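Local coordinates for S-M checkpoint control protein RAD4 (PDB 4BMD), which acts in DNA replication and as a DNA damage checkpoint scaffold, binding both phosphorylated sites of a crb2 dimer through its BRCT1,2 domains, whereas this chain holds BRCT3 and BRCT4, at residues A[96-101]-A[181-186]. Sequence-based numbering, arbitrary orientation. Where two conformers were deposited one is given.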
# COMPACT_ATOMS: atom_id res chain seq x y z
N LYS A 96 -0.78 0.16 -6.95
CA LYS A 96 0.17 0.38 -8.03
C LYS A 96 1.58 0.22 -7.49
O LYS A 96 1.79 0.27 -6.28
CB LYS A 96 -0.00 1.79 -8.60
CG LYS A 96 -1.23 1.96 -9.47
CD LYS A 96 -1.32 3.38 -10.01
CE LYS A 96 -1.42 4.40 -8.88
NZ LYS A 96 -2.63 4.18 -8.04
N PRO A 97 2.56 0.01 -8.39
CA PRO A 97 3.96 0.02 -7.97
C PRO A 97 4.30 1.34 -7.30
O PRO A 97 4.05 2.40 -7.88
CB PRO A 97 4.72 -0.12 -9.29
CG PRO A 97 3.79 -0.85 -10.18
CD PRO A 97 2.41 -0.37 -9.81
N PHE A 98 4.84 1.28 -6.09
CA PHE A 98 5.10 2.49 -5.31
C PHE A 98 6.48 2.49 -4.67
O PHE A 98 7.01 3.55 -4.35
CB PHE A 98 4.03 2.66 -4.23
CG PHE A 98 3.98 1.52 -3.24
CD1 PHE A 98 4.82 1.51 -2.13
CD2 PHE A 98 3.09 0.48 -3.41
CE1 PHE A 98 4.77 0.46 -1.23
CE2 PHE A 98 3.04 -0.57 -2.51
CZ PHE A 98 3.88 -0.57 -1.42
N PHE A 99 7.04 1.31 -4.48
CA PHE A 99 8.29 1.19 -3.73
C PHE A 99 9.50 1.82 -4.40
O PHE A 99 9.83 1.51 -5.55
CB PHE A 99 8.59 -0.27 -3.39
CG PHE A 99 9.90 -0.46 -2.67
CD1 PHE A 99 10.05 -0.03 -1.36
CD2 PHE A 99 10.98 -1.04 -3.31
CE1 PHE A 99 11.26 -0.19 -0.70
CE2 PHE A 99 12.18 -1.20 -2.66
CZ PHE A 99 12.32 -0.78 -1.35
N ARG A 100 10.15 2.71 -3.67
CA ARG A 100 11.38 3.35 -4.13
C ARG A 100 12.44 3.28 -3.03
O ARG A 100 12.25 3.83 -1.95
CB ARG A 100 11.13 4.80 -4.52
CG ARG A 100 10.28 4.98 -5.77
CD ARG A 100 10.05 6.45 -6.08
NE ARG A 100 9.40 6.65 -7.37
CZ ARG A 100 8.09 6.68 -7.55
NH1 ARG A 100 7.27 6.51 -6.52
NH2 ARG A 100 7.58 6.87 -8.76
N PRO A 101 13.56 2.59 -3.31
CA PRO A 101 14.65 2.41 -2.35
C PRO A 101 15.23 3.73 -1.84
O PRO A 101 15.86 3.76 -0.78
CB PRO A 101 15.71 1.65 -3.16
CG PRO A 101 14.92 0.92 -4.19
CD PRO A 101 13.80 1.84 -4.56
N ASN A 181 0.87 11.41 -0.20
CA ASN A 181 1.62 12.36 -1.02
C ASN A 181 3.05 11.88 -1.28
O ASN A 181 3.58 12.07 -2.37
CB ASN A 181 1.64 13.74 -0.37
CG ASN A 181 0.27 14.39 -0.34
OD1 ASN A 181 -0.58 14.10 -1.18
ND2 ASN A 181 0.05 15.27 0.63
N ILE A 182 3.66 11.27 -0.27
CA ILE A 182 5.00 10.72 -0.41
C ILE A 182 5.00 9.53 -1.37
O ILE A 182 5.85 9.43 -2.25
CB ILE A 182 5.58 10.29 0.95
CG1 ILE A 182 5.78 11.51 1.85
CG2 ILE A 182 6.90 9.55 0.77
CD1 ILE A 182 6.41 11.19 3.19
N ILE A 183 4.03 8.64 -1.19
CA ILE A 183 3.89 7.46 -2.04
C ILE A 183 3.66 7.85 -3.50
O ILE A 183 4.32 7.33 -4.40
CB ILE A 183 2.72 6.57 -1.57
CG1 ILE A 183 3.02 5.97 -0.20
CG2 ILE A 183 2.45 5.47 -2.57
CD1 ILE A 183 4.22 5.05 -0.19
N GLN A 184 2.72 8.76 -3.72
CA GLN A 184 2.34 9.16 -5.07
C GLN A 184 3.42 9.96 -5.78
O GLN A 184 3.69 9.74 -6.96
CB GLN A 184 1.02 9.94 -5.05
CG GLN A 184 -0.19 9.09 -4.71
CD GLN A 184 -1.47 9.90 -4.62
OE1 GLN A 184 -1.69 10.62 -3.64
NE2 GLN A 184 -2.31 9.80 -5.64
N SER A 185 4.05 10.89 -5.07
CA SER A 185 5.08 11.74 -5.66
C SER A 185 6.42 11.01 -5.75
O SER A 185 7.23 11.29 -6.64
CB SER A 185 5.25 13.03 -4.86
OG SER A 185 5.75 12.77 -3.56
N GLY A 186 6.65 10.08 -4.84
CA GLY A 186 7.89 9.32 -4.82
C GLY A 186 9.01 10.03 -4.08
O GLY A 186 10.15 9.58 -4.10
O HOH W 1 3.49 5.79 -7.35
O HOH W 2 5.13 7.14 -8.22
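Phe98 and Ile183 make the apolar half of this contact. The two side chains lie side by side and point the same way. Phe98 CB sits 3.6 Å from Ile183 CG2. Phe98 CD1 and Ile183 CD1 are 4.1 Å apart, and that methyl meets the ring obliquely. Phe98 CG stands between its own backbone N and carbonyl carbon (chi1 61°), which brings the ring beside the isoleucine. Ala128 and Ile131 of helix 119-131 and Asn73 of strand 71-73 also touch Phe98.

Arg100 packs one guanidinium face on Gly186, with NH1 3.3 Å from Gly186 CA. Its chain is extended from CG to NE. Ile183 O lies near the guanidinium plane at its edge, 3.7 Å from Arg100 NH1. Gly186 follows helix 177-185 with positive phi (85°). A side chain there would press on the preceding carbonyl O and point into Arg100 CZ. BRCT3 and BRCT4 are each built on a parallel sheet of order 2-1-3-4. The loop between helices 74-82 and 104-107 here meets the C-terminal end of helix 177-185 in BRCT4.

Two waters lie between the segments. One links Pro97 O weakly to Ile183 O. The other donates to Gln184 O (3.2 Å); its very short bond from Arg100 NH2 is doubtful and holds for this conformer of two. On the helix, Asn181 O accepts from both Ser185 N and Ser185 OG, the latter at 2.6 Å.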